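Local coordinates for nitrate regulatory protein (Klebsiella oxytoca, PDB 4AKK) that senses nitrate and nitrite and, in response, binds the leader RNA of the nasF operon to prevent transcription termination at a factor-independent terminator, at residues L48-Q52 with S176-P180; W83-G88 with V145-A151; C130-L135 with R161-L166; P244-L248 with L299-D303; A373-L377 with A388-L392. All blocks are in the same frame, centred on the assembly; numbering follows the deposited sequence.

Interaction 1: L48-Q52 with S176-P180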
# COMPACT_ATOMS: atom_id res chain seq x y z
N LEU A 48 1.48 -20.43 -17.41
CA LEU A 48 1.15 -19.04 -17.75
C LEU A 48 2.38 -18.16 -17.66
O LEU A 48 2.63 -17.32 -18.53
CB LEU A 48 0.05 -18.50 -16.83
CG LEU A 48 -1.39 -18.89 -17.17
CD1 LEU A 48 -2.30 -18.68 -15.98
CD2 LEU A 48 -1.87 -18.09 -18.38
N GLN A 49 3.17 -18.36 -16.61
CA GLN A 49 4.39 -17.59 -16.43
C GLN A 49 5.35 -17.81 -17.59
O GLN A 49 5.95 -16.86 -18.11
CB GLN A 49 5.05 -17.95 -15.10
CG GLN A 49 6.45 -17.39 -14.95
CD GLN A 49 6.94 -17.40 -13.52
OE1 GLN A 49 6.01 -17.50 -12.58
NE2 GLN A 49 8.14 -17.33 -13.26
N LYS A 50 5.50 -19.07 -17.98
CA LYS A 50 6.34 -19.43 -19.13
C LYS A 50 5.93 -18.66 -20.37
O LYS A 50 6.78 -18.17 -21.11
CB LYS A 50 6.24 -20.94 -19.43
CG LYS A 50 7.36 -21.78 -18.84
CD LYS A 50 8.62 -21.68 -19.69
CE LYS A 50 9.71 -22.64 -19.22
NZ LYS A 50 9.41 -24.07 -19.55
N GLN A 51 4.63 -18.56 -20.60
CA GLN A 51 4.09 -17.83 -21.73
C GLN A 51 4.43 -16.34 -21.64
O GLN A 51 4.75 -15.71 -22.65
CB GLN A 51 2.58 -18.03 -21.81
CG GLN A 51 1.90 -17.23 -22.91
CD GLN A 51 0.38 -17.27 -22.81
OE1 GLN A 51 -0.19 -18.06 -22.05
NE2 GLN A 51 -0.28 -16.41 -23.59
N GLN A 52 4.37 -15.80 -20.44
CA GLN A 52 4.68 -14.39 -20.20
C GLN A 52 6.13 -14.03 -20.52
O GLN A 52 6.44 -12.86 -20.74
CB GLN A 52 4.35 -13.99 -18.76
CG GLN A 52 2.91 -13.59 -18.56
CD GLN A 52 2.42 -12.64 -19.64
OE1 GLN A 52 1.82 -13.06 -20.63
NE2 GLN A 52 2.70 -11.35 -19.46
N SER A 176 1.35 -7.27 -15.56
CA SER A 176 1.42 -8.32 -16.56
C SER A 176 2.80 -8.97 -16.57
O SER A 176 3.20 -9.58 -17.56
CB SER A 176 1.08 -7.77 -17.95
OG SER A 176 -0.33 -7.68 -18.11
N ILE A 177 3.51 -8.81 -15.46
CA ILE A 177 4.81 -9.44 -15.29
C ILE A 177 4.75 -10.46 -14.16
O ILE A 177 4.64 -10.10 -12.98
CB ILE A 177 5.91 -8.41 -15.00
CG1 ILE A 177 6.03 -7.44 -16.17
CG2 ILE A 177 7.23 -9.11 -14.72
CD1 ILE A 177 7.23 -6.52 -16.10
N ASP A 178 4.81 -11.74 -14.52
CA ASP A 178 4.74 -12.83 -13.54
C ASP A 178 6.09 -13.13 -12.89
O ASP A 178 6.15 -13.50 -11.71
CB ASP A 178 4.14 -14.09 -14.18
CG ASP A 178 2.67 -13.91 -14.56
OD1 ASP A 178 1.97 -13.11 -13.90
OD2 ASP A 178 2.21 -14.58 -15.52
N ASP A 179 7.18 -12.96 -13.63
CA ASP A 179 8.50 -13.24 -13.07
C ASP A 179 8.87 -12.37 -11.87
O ASP A 179 8.92 -11.15 -11.98
CB ASP A 179 9.60 -13.09 -14.11
CG ASP A 179 10.93 -13.63 -13.60
OD1 ASP A 179 11.16 -14.84 -13.77
OD2 ASP A 179 11.70 -12.87 -12.99
N PRO A 180 9.19 -13.00 -10.74
CA PRO A 180 9.54 -12.31 -9.49
C PRO A 180 10.79 -11.43 -9.61
O PRO A 180 10.79 -10.31 -9.10
CB PRO A 180 9.83 -13.45 -8.51
CG PRO A 180 9.28 -14.68 -9.13
CD PRO A 180 9.31 -14.46 -10.61
O HOH W 1 9.99 -16.23 -15.49
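Gln52 reaches across from the last turn of its helix and gives its side-chain NE2 to the backbone O of Ser176, 2.6 Å away. The bond is short but bent, with 137° at the hydrogen, and the donor arrives tilted from the carbonyl plane. A bend at chi2 (-46°) folds the glutamine chain, and the carboxylate of Asp178 lies against that bend: Asp178 OD2 sits 3.3 Å from Gln52 CG. The same oxygen approaches Gln49 CA at 3.8 Å, so Asp178 is wedged between the two glutamines. Gln49 and Asp178 run alongside each other, pointing opposite ways, and touch through their CB atoms at 4.1 Å.

Beyond Asp178 the extended Gln49 chain carries its amide toward Asp179, and a water closes the remaining distance. It accepts from Gln49 NE2 at 3.1 Å and donates to Asp179 OD1 at 2.5 Å. Asp179 is itself fixed as the N-cap of the next helix, its OD2 taking the backbone N of Ile182. The Ser176 carbonyl is likewise shared, since Gln59 NE2 also bonds to it.

The contact thus ties the end of helix 37-52 to the loop between helices 169-173 and 180-212. Helix 56-85 adjoins it through Gln59, and Ala120 and Ser122 of the second subunit pack on Leu48, Gln49 and Asp178.

Interaction 2: W83-G88 with V145-A151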
# COMPACT_ATOMS: atom_id res chain seq x y z
N TRP A 83 15.98 29.76 -19.14
CA TRP A 83 15.51 30.68 -20.15
C TRP A 83 14.48 31.66 -19.57
O TRP A 83 14.63 32.87 -19.72
CB TRP A 83 14.92 29.89 -21.32
CG TRP A 83 14.17 30.70 -22.29
CD1 TRP A 83 12.82 30.73 -22.47
CD2 TRP A 83 14.72 31.62 -23.24
NE1 TRP A 83 12.49 31.61 -23.47
CE2 TRP A 83 13.64 32.17 -23.96
CE3 TRP A 83 16.02 32.04 -23.56
CZ2 TRP A 83 13.81 33.11 -24.98
CZ3 TRP A 83 16.19 32.98 -24.57
CH2 TRP A 83 15.09 33.50 -25.27
N LEU A 84 13.45 31.14 -18.90
CA LEU A 84 12.39 32.02 -18.37
C LEU A 84 12.85 32.89 -17.19
O LEU A 84 12.61 34.10 -17.18
CB LEU A 84 11.13 31.22 -18.02
CG LEU A 84 10.40 30.54 -19.19
CD1 LEU A 84 9.41 29.48 -18.69
CD2 LEU A 84 9.70 31.56 -20.11
N CYS A 85 13.52 32.29 -16.21
CA CYS A 85 14.01 33.03 -15.03
C CYS A 85 15.09 34.07 -15.36
O CYS A 85 15.30 35.02 -14.60
CB CYS A 85 14.60 32.07 -13.99
SG CYS A 85 13.43 30.95 -13.16
N SER A 86 15.79 33.88 -16.48
CA SER A 86 16.82 34.83 -16.90
C SER A 86 16.25 35.85 -17.89
O SER A 86 16.99 36.62 -18.51
CB SER A 86 18.00 34.11 -17.54
OG SER A 86 17.68 33.72 -18.86
N GLY A 87 14.93 35.85 -18.04
CA GLY A 87 14.27 36.79 -18.94
C GLY A 87 14.72 36.68 -20.39
O GLY A 87 14.86 37.70 -21.07
N GLY A 88 14.92 35.46 -20.87
CA GLY A 88 15.33 35.26 -22.25
C GLY A 88 16.78 35.64 -22.53
O GLY A 88 17.11 36.09 -23.62
N VAL A 145 6.96 29.06 -24.06
CA VAL A 145 8.27 29.16 -23.44
C VAL A 145 9.15 30.12 -24.26
O VAL A 145 9.75 31.05 -23.70
CB VAL A 145 8.96 27.78 -23.27
CG1 VAL A 145 10.44 27.96 -22.97
CG2 VAL A 145 8.28 26.99 -22.15
N ARG A 146 9.21 29.90 -25.57
CA ARG A 146 10.00 30.79 -26.44
C ARG A 146 9.57 32.24 -26.32
O ARG A 146 10.40 33.13 -26.09
CB ARG A 146 9.90 30.38 -27.90
CG ARG A 146 10.26 28.94 -28.16
CD ARG A 146 10.45 28.70 -29.64
NE ARG A 146 10.03 27.35 -29.99
CZ ARG A 146 8.88 27.08 -30.59
NH1 ARG A 146 8.06 28.07 -30.93
NH2 ARG A 146 8.57 25.82 -30.87
N ASP A 147 8.28 32.48 -26.48
CA ASP A 147 7.72 33.83 -26.43
C ASP A 147 7.72 34.36 -25.00
O ASP A 147 7.36 35.51 -24.76
CB ASP A 147 6.30 33.83 -26.99
CG ASP A 147 6.23 33.26 -28.39
OD1 ASP A 147 7.29 33.15 -29.02
OD2 ASP A 147 5.12 32.92 -28.86
N ARG A 148 8.13 33.52 -24.06
CA ARG A 148 8.12 33.90 -22.65
C ARG A 148 6.73 34.40 -22.22
O ARG A 148 6.61 35.33 -21.40
CB ARG A 148 9.21 34.94 -22.38
CG ARG A 148 10.59 34.53 -22.95
CD ARG A 148 11.63 35.64 -22.85
NE ARG A 148 11.64 36.19 -21.50
CZ ARG A 148 11.53 37.48 -21.21
NH1 ARG A 148 11.44 38.39 -22.17
NH2 ARG A 148 11.54 37.86 -19.94
N GLU A 149 5.69 33.78 -22.77
CA GLU A 149 4.31 34.12 -22.42
C GLU A 149 3.75 33.11 -21.42
O GLU A 149 2.59 32.70 -21.50
CB GLU A 149 3.44 34.18 -23.67
CG GLU A 149 3.80 35.36 -24.58
CD GLU A 149 2.93 35.44 -25.83
OE1 GLU A 149 2.01 34.62 -25.99
OE2 GLU A 149 3.19 36.34 -26.67
N ILE A 150 4.61 32.70 -20.49
CA ILE A 150 4.23 31.75 -19.45
C ILE A 150 5.23 31.93 -18.33
O ILE A 150 6.37 32.31 -18.59
CB ILE A 150 4.24 30.30 -19.97
CG1 ILE A 150 3.71 29.34 -18.90
CG2 ILE A 150 5.65 29.89 -20.42
CD1 ILE A 150 3.54 27.90 -19.41
N ALA A 151 4.82 31.70 -17.09
CA ALA A 151 5.76 31.84 -15.97
C ALA A 151 6.58 30.57 -15.78
O ALA A 151 6.14 29.48 -16.15
CB ALA A 151 5.02 32.19 -14.70
O HOH W 2 10.69 35.21 -18.59
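Trp83 swings its indole toward Val145 with CG anti to the backbone N (chi1 169°), while Arg148 turns back at chi3 (49°) to lay its guanidinium on Gly87. The indole NE1 then donates to Val145 O at 2.8 Å, with an angle of 140° at the hydrogen. The carbonyl oxygen lies in the ring plane, but the indole nitrogen stands well above the plane of that carbonyl. Arg148 N donates to the same oxygen from the opposite face at 3.0 Å, so two donors grip the one acceptor.

Helices 56-85 and 138-147 both finish here in Schellman motifs, with Gly87 and Arg148 as the residues of positive phi. The backbone of Gly87 and Gly88 comes close to the arginine: Gly87 O lies over the centre of the guanidinium, and Gly88 CA rests over one face of the indole. Arg148 CG packs 3.5 Å from Trp83 NE1. A water accepts from Arg148 NH2 and donates to Leu84 O at 2.6 Å, joining the arginine to the end of helix 56-85. Leu84 packs alongside, its CD2 3.8 Å from Arg148 CA and its CD1 4.2 Å from Ile150 CG2.

These two helix ends belong to the NIT region. Helix 152-167 lies beside Leu84 through Ala152 and Ala155, and helix 92-117 packs on Trp83 through Ala92 and Cys95.

Interaction 3: C130-L135 with R161-L166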
# COMPACT_ATOMS: atom_id res chain seq x y z
N CYS A 130 -3.54 8.19 -21.08
CA CYS A 130 -3.34 9.41 -20.30
C CYS A 130 -2.03 10.09 -20.67
O CYS A 130 -2.00 11.28 -20.99
CB CYS A 130 -3.36 9.07 -18.81
SG CYS A 130 -3.65 10.44 -17.69
N ALA A 131 -0.94 9.32 -20.64
CA ALA A 131 0.39 9.83 -21.00
C ALA A 131 0.44 10.35 -22.44
O ALA A 131 0.97 11.43 -22.70
CB ALA A 131 1.45 8.76 -20.77
N VAL A 132 -0.13 9.59 -23.37
CA VAL A 132 -0.16 10.00 -24.77
C VAL A 132 -1.10 11.20 -25.03
O VAL A 132 -0.94 11.91 -26.02
CB VAL A 132 -0.54 8.81 -25.68
CG1 VAL A 132 -0.93 9.28 -27.06
CG2 VAL A 132 0.62 7.83 -25.74
N TRP A 133 -2.06 11.41 -24.14
CA TRP A 133 -2.99 12.54 -24.28
C TRP A 133 -2.29 13.88 -24.11
O TRP A 133 -2.57 14.83 -24.83
CB TRP A 133 -4.14 12.41 -23.27
CG TRP A 133 -5.04 13.60 -23.19
CD1 TRP A 133 -4.78 14.78 -22.55
CD2 TRP A 133 -6.36 13.72 -23.74
NE1 TRP A 133 -5.85 15.63 -22.69
CE2 TRP A 133 -6.83 15.01 -23.41
CE3 TRP A 133 -7.18 12.87 -24.49
CZ2 TRP A 133 -8.09 15.46 -23.80
CZ3 TRP A 133 -8.43 13.32 -24.88
CH2 TRP A 133 -8.87 14.61 -24.53
N TYR A 134 -1.35 13.94 -23.17
CA TYR A 134 -0.63 15.18 -22.89
C TYR A 134 0.55 15.45 -23.83
O TYR A 134 0.95 16.60 -23.98
CB TYR A 134 -0.11 15.18 -21.45
CG TYR A 134 -1.19 15.37 -20.43
CD1 TYR A 134 -1.64 16.64 -20.09
CD2 TYR A 134 -1.77 14.28 -19.80
CE1 TYR A 134 -2.65 16.81 -19.16
CE2 TYR A 134 -2.77 14.44 -18.87
CZ TYR A 134 -3.20 15.71 -18.55
OH TYR A 134 -4.20 15.86 -17.61
N LEU A 135 1.11 14.41 -24.42
CA LEU A 135 2.30 14.58 -25.25
C LEU A 135 2.18 15.62 -26.37
O LEU A 135 3.09 16.42 -26.56
CB LEU A 135 2.80 13.24 -25.79
CG LEU A 135 3.45 12.36 -24.71
CD1 LEU A 135 3.86 11.01 -25.26
CD2 LEU A 135 4.64 13.08 -24.08
N ARG A 161 3.92 17.46 -15.26
CA ARG A 161 2.69 16.69 -15.44
C ARG A 161 2.83 15.64 -16.56
O ARG A 161 2.39 14.50 -16.41
CB ARG A 161 1.50 17.61 -15.73
CG ARG A 161 0.26 16.86 -16.19
CD ARG A 161 -0.93 17.77 -16.32
NE ARG A 161 -0.74 18.77 -17.38
CZ ARG A 161 -1.67 19.64 -17.76
NH1 ARG A 161 -2.86 19.64 -17.18
NH2 ARG A 161 -1.40 20.51 -18.73
N ILE A 162 3.45 16.03 -17.67
CA ILE A 162 3.73 15.08 -18.74
C ILE A 162 4.61 13.95 -18.21
O ILE A 162 4.37 12.77 -18.46
CB ILE A 162 4.44 15.76 -19.92
CG1 ILE A 162 3.49 16.73 -20.61
CG2 ILE A 162 4.95 14.72 -20.92
CD1 ILE A 162 4.14 17.59 -21.67
N ILE A 163 5.63 14.33 -17.45
CA ILE A 163 6.56 13.39 -16.84
C ILE A 163 5.89 12.39 -15.89
O ILE A 163 6.18 11.19 -15.91
CB ILE A 163 7.72 14.13 -16.13
CG1 ILE A 163 8.66 14.75 -17.19
CG2 ILE A 163 8.49 13.16 -15.23
CD1 ILE A 163 9.63 15.81 -16.65
N ARG A 164 4.99 12.89 -15.05
CA ARG A 164 4.32 12.04 -14.07
C ARG A 164 3.44 10.95 -14.69
O ARG A 164 3.41 9.81 -14.21
CB ARG A 164 3.49 12.90 -13.11
CG ARG A 164 2.56 12.10 -12.20
CD ARG A 164 1.97 12.98 -11.11
NE ARG A 164 1.37 14.18 -11.67
CZ ARG A 164 0.09 14.27 -12.03
NH1 ARG A 164 -0.73 13.24 -11.87
NH2 ARG A 164 -0.37 15.41 -12.54
N HIS A 165 2.72 11.30 -15.75
CA HIS A 165 1.90 10.32 -16.45
C HIS A 165 2.73 9.28 -17.21
O HIS A 165 2.31 8.14 -17.36
CB HIS A 165 0.91 11.00 -17.38
CG HIS A 165 -0.12 11.81 -16.66
ND1 HIS A 165 -0.96 11.47 -15.66
CD2 HIS A 165 -0.33 13.15 -16.90
CE1 HIS A 165 -1.67 12.60 -15.33
NE2 HIS A 165 -1.27 13.60 -16.10
N LEU A 166 3.91 9.68 -17.66
CA LEU A 166 4.81 8.75 -18.33
C LEU A 166 5.32 7.75 -17.31
O LEU A 166 5.30 6.56 -17.55
CB LEU A 166 5.98 9.49 -18.98
CG LEU A 166 5.62 10.19 -20.29
CD1 LEU A 166 6.74 11.12 -20.72
CD2 LEU A 166 5.29 9.16 -21.37
O HOH W 3 2.07 12.47 -20.28
O HOH W 4 -3.37 15.52 -15.05
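Ala131 packs its CB 3.6 Å from His165 O, and its small side chain is consistent with the close approach of the segment axes, 8.5 Å. Next to it the side chains that meet are apolar. Leu135 CD2 meets Ile162 CG2 at 3.6 Å, crossing obliquely, and Tyr134 CB leans on Ile162 CG1. Leu166 CD2 closes over Ala131 CB. Even this close region holds a water, which donates to Ala131 O and to Ile162 O and so bridges the two backbones.

The segments, from helices 122-134 and 152-167, run nearly antiparallel, 155° between their directions, within the all-helical NIT region. Leu135 and Leu166 face Phe109 of helix 92-117, and Leu166 also meets Leu69 and Leu73 of helix 56-85, which extends the helical packing behind them.

Toward the other side the contact becomes aromatic and polar. The rings of Tyr134 and His165 are nearly parallel, 11° apart, but an offset pair, displaced until little of one lies over the other. Cys130 SG lies over a face of the imidazole, 3.8 Å from its centroid. Arg161, bent at chi3 (65°), brings its guanidinium across the tyrosine, with Tyr134 CE1 over a guanidinium face, 3.3 Å from Arg161 NE. A second water sits between Tyr134 OH, at 2.7 Å, and His165 NE2, at 3.0 Å, in the plane of the imidazole. Arg161 is partly exposed at this margin, while Ile331 and Ala332 of the second subunit pack on Cys130 and His165.

Interaction 4: P244-L248 with L299-D303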
# COMPACT_ATOMS: atom_id res chain seq x y z
N PRO A 244 25.60 -4.98 -6.92
CA PRO A 244 26.44 -4.16 -7.81
C PRO A 244 25.75 -2.85 -8.18
O PRO A 244 26.42 -1.88 -8.52
CB PRO A 244 26.61 -5.04 -9.06
CG PRO A 244 26.18 -6.42 -8.65
CD PRO A 244 25.17 -6.23 -7.57
N GLN A 245 24.41 -2.81 -8.12
CA GLN A 245 23.68 -1.60 -8.49
C GLN A 245 23.69 -0.58 -7.35
O GLN A 245 23.88 0.61 -7.57
CB GLN A 245 22.26 -1.95 -8.92
CG GLN A 245 22.21 -2.63 -10.28
CD GLN A 245 20.86 -3.25 -10.56
OE1 GLN A 245 20.10 -3.54 -9.63
NE2 GLN A 245 20.55 -3.47 -11.84
N THR A 246 23.50 -1.05 -6.12
CA THR A 246 23.58 -0.17 -4.96
C THR A 246 25.02 0.31 -4.75
O THR A 246 25.26 1.43 -4.29
CB THR A 246 23.05 -0.86 -3.69
OG1 THR A 246 23.87 -1.99 -3.36
CG2 THR A 246 21.61 -1.33 -3.91
N ALA A 247 25.98 -0.55 -5.11
CA ALA A 247 27.39 -0.19 -5.05
C ALA A 247 27.68 0.99 -5.98
O ALA A 247 28.23 2.01 -5.56
CB ALA A 247 28.26 -1.38 -5.41
N LEU A 248 27.31 0.84 -7.24
CA LEU A 248 27.53 1.89 -8.23
C LEU A 248 26.91 3.21 -7.79
O LEU A 248 27.49 4.28 -7.99
CB LEU A 248 26.95 1.48 -9.59
CG LEU A 248 27.13 2.56 -10.65
CD1 LEU A 248 28.61 2.70 -10.99
CD2 LEU A 248 26.32 2.24 -11.90
N LEU A 299 22.34 2.03 -16.24
CA LEU A 299 22.85 0.71 -15.89
C LEU A 299 21.70 -0.20 -15.50
O LEU A 299 21.67 -1.38 -15.85
CB LEU A 299 23.86 0.80 -14.74
CG LEU A 299 24.15 -0.56 -14.07
CD1 LEU A 299 24.96 -1.48 -14.99
CD2 LEU A 299 24.84 -0.41 -12.72
N LEU A 300 20.74 0.35 -14.76
CA LEU A 300 19.63 -0.46 -14.29
C LEU A 300 18.88 -1.02 -15.49
O LEU A 300 18.49 -2.19 -15.50
CB LEU A 300 18.68 0.37 -13.42
CG LEU A 300 19.28 1.03 -12.18
CD1 LEU A 300 18.19 1.79 -11.41
CD2 LEU A 300 19.96 -0.03 -11.29
N ILE A 301 18.70 -0.19 -16.50
CA ILE A 301 18.00 -0.57 -17.73
C ILE A 301 18.76 -1.66 -18.50
O ILE A 301 18.17 -2.65 -18.93
CB ILE A 301 17.78 0.67 -18.60
CG1 ILE A 301 16.68 1.54 -17.98
CG2 ILE A 301 17.44 0.27 -20.04
CD1 ILE A 301 16.71 2.98 -18.41
N VAL A 302 20.07 -1.47 -18.67
CA VAL A 302 20.91 -2.49 -19.28
C VAL A 302 20.78 -3.82 -18.54
O VAL A 302 20.54 -4.86 -19.15
CB VAL A 302 22.39 -2.05 -19.31
CG1 VAL A 302 23.30 -3.23 -19.68
CG2 VAL A 302 22.57 -0.91 -20.27
N ASP A 303 20.91 -3.77 -17.21
CA ASP A 303 20.80 -4.98 -16.39
C ASP A 303 19.43 -5.63 -16.50
O ASP A 303 19.33 -6.86 -16.54
CB ASP A 303 21.11 -4.68 -14.92
CG ASP A 303 22.58 -4.36 -14.70
OD1 ASP A 303 23.41 -4.84 -15.50
OD2 ASP A 303 22.89 -3.62 -13.74
O HOH W 5 17.89 -3.93 -13.36
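Gln245 on helix 243-252 faces Leu300 on helix 277-312, and within these segments their CA atoms are nearest, 7.2 Å apart. The segments run almost antiparallel, 166° between their directions. Their axes stay 11.2 Å apart, so long side chains have to bridge the gap.

Gln245 does most of this, its chain extended beyond CG. Its NE2 donates to Asp303 OD2 at 3.0 Å, with 151° at the hydrogen, using the anti lone pair of that oxygen; OD2 lies somewhat out of the amide plane. A water accepts from the same NE2 at 3.1 Å and donates to Leu300 O at 2.8 Å, linking the amide nitrogen to the opposite backbone as well. Gln245 OE1 turns back to the backbone N of Gln242, which fixes the rotation of the amide. Leu300 CD2 packs under this amide, 3.4 Å from Gln245 CD. Leu248 and Leu299 face each other beside the glutamine, but the modelled fit of their methyls is doubtful.

Arg185 of helix 180-212 touches both Gln245 and Asp303, and Leu189 and Phe192 of that helix meet Leu300. The arrangement is that of neighbouring antiparallel helices in the all-helical NIT region, with a glutamine-aspartate hydrogen bond set beside apolar packing.

Interaction 5: A373-L377 with A388-L392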
# COMPACT_ATOMS: atom_id res chain seq x y z
N ALA A 373 0.46 20.45 14.40
CA ALA A 373 1.68 20.07 15.12
C ALA A 373 2.49 21.29 15.57
O ALA A 373 3.05 21.30 16.67
CB ALA A 373 2.54 19.14 14.28
N LYS A 374 2.55 22.32 14.72
CA LYS A 374 3.22 23.56 15.10
C LYS A 374 2.59 24.17 16.34
O LYS A 374 3.29 24.55 17.28
CB LYS A 374 3.21 24.56 13.95
CG LYS A 374 4.33 24.35 12.93
CD LYS A 374 4.04 25.10 11.63
CE LYS A 374 3.64 26.55 11.89
NZ LYS A 374 3.28 27.28 10.63
N SER A 375 1.27 24.27 16.35
CA SER A 375 0.55 24.80 17.51
C SER A 375 0.87 24.02 18.77
O SER A 375 1.02 24.60 19.84
CB SER A 375 -0.96 24.78 17.26
OG SER A 375 -1.24 25.39 16.01
N VAL A 376 0.98 22.70 18.66
CA VAL A 376 1.31 21.87 19.81
C VAL A 376 2.65 22.28 20.40
O VAL A 376 2.78 22.41 21.62
CB VAL A 376 1.34 20.36 19.47
CG1 VAL A 376 2.04 19.58 20.57
CG2 VAL A 376 -0.08 19.84 19.24
N LEU A 377 3.64 22.49 19.54
CA LEU A 377 4.95 22.93 19.98
C LEU A 377 4.90 24.37 20.52
O LEU A 377 5.61 24.71 21.46
CB LEU A 377 5.97 22.83 18.84
CG LEU A 377 6.21 21.42 18.28
CD1 LEU A 377 7.10 21.44 17.07
CD2 LEU A 377 6.79 20.52 19.36
N ALA A 388 9.01 26.47 15.63
CA ALA A 388 8.18 25.28 15.59
C ALA A 388 8.33 24.53 14.26
O ALA A 388 8.53 23.31 14.24
CB ALA A 388 6.72 25.67 15.81
N TRP A 389 8.24 25.28 13.17
CA TRP A 389 8.36 24.69 11.84
C TRP A 389 9.75 24.09 11.66
O TRP A 389 9.89 22.97 11.16
CB TRP A 389 8.07 25.74 10.76
CG TRP A 389 8.03 25.15 9.37
CD1 TRP A 389 6.94 24.62 8.74
CD2 TRP A 389 9.13 25.04 8.46
NE1 TRP A 389 7.29 24.17 7.48
CE2 TRP A 389 8.63 24.42 7.29
CE3 TRP A 389 10.48 25.39 8.52
CZ2 TRP A 389 9.45 24.16 6.18
CZ3 TRP A 389 11.29 25.14 7.42
CH2 TRP A 389 10.77 24.52 6.26
N GLN A 390 10.77 24.82 12.08
CA GLN A 390 12.14 24.33 11.95
C GLN A 390 12.33 23.04 12.73
O GLN A 390 12.98 22.11 12.25
CB GLN A 390 13.15 25.39 12.40
CG GLN A 390 13.21 26.61 11.49
CD GLN A 390 13.89 26.34 10.14
OE1 GLN A 390 14.65 25.26 10.06
NE2 GLN A 390 13.73 27.11 9.19
N ALA A 391 11.74 22.96 13.92
CA ALA A 391 11.84 21.75 14.75
C ALA A 391 11.28 20.53 14.02
O ALA A 391 11.89 19.46 14.02
CB ALA A 391 11.13 21.96 16.07
N LEU A 392 10.12 20.69 13.41
CA LEU A 392 9.47 19.62 12.66
C LEU A 392 10.33 19.16 11.46
O LEU A 392 10.51 17.96 11.24
CB LEU A 392 8.07 20.07 12.21
CG LEU A 392 7.07 20.36 13.34
CD1 LEU A 392 5.81 21.06 12.85
CD2 LEU A 392 6.69 19.09 14.09
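Lys374, Leu377 and Leu392 bury the largest areas here, and the contact is built on their carbon atoms. Lys374 lays its aliphatic chain along the second helix: CG is 3.6 Å from Leu392 CD1, the two side chains crossing at about a right angle, and 4.0 Å from Ala388 CB. Farther out, Lys374 CD comes to the edge of the Trp389 indole, 4.1 Å from CD1. A bend at chi3 (48°) carries the ammonium onward to Glu371 and Glu385, with which NZ forms salt bridges.

Leu377 points at the opposite helix and spreads over it. Its CD1 meets Leu392 CD2 at 3.8 Å, Ala388 O at 3.7 Å and Ala391 CB at 4.2 Å. Leu392 therefore sits between Lys374 and Leu377, one methyl given to each, and Ala373 CB touches it too. The small Ala388 probably helps the segments approach, their axes 9.2 Å apart and their directions 113° apart.

Helix 403-412 completes the packing: Ala407 meets Ala373, Ile406 meets Leu392 and Met403 meets Trp389. Trp389 NE1 hydrogen-bonds to Gln221 OE1 of helix 217-240, tying the ANTAR region to a helix within the NIT range, and its ring has a cation-pi contact with Arg220.

No hydrogen bond joins the two segments. Helices 360-380 and 385-399 are held here by apolar packing, and the buried lysine contributes its methylenes while its charge is probably balanced by Glu371 and Glu385.

Interactions 2, 3 and 4 lie wholly in the NIT region, and interaction 1 joins helix 37-52 to a loop of it, whereas interaction 5 lies in the ANTAR region, its centre 37 to 49 Å from the others. Along the chain, interactions 2 and 3 both fall between the two segments of interaction 1, and they alternate with each other; interactions 4 and 5 follow in series. Interactions 2 and 3 are neighbours, with centres 22 Å apart and helix 138-147 linking helices 122-134 and 152-167. Interactions 1 and 2 lie 48 Å apart, on opposite sides of the chain's centre. Interactions 1, 3 and 5 also touch the second subunit, so both sensing and RNA-binding regions have contacts near the dimer interface.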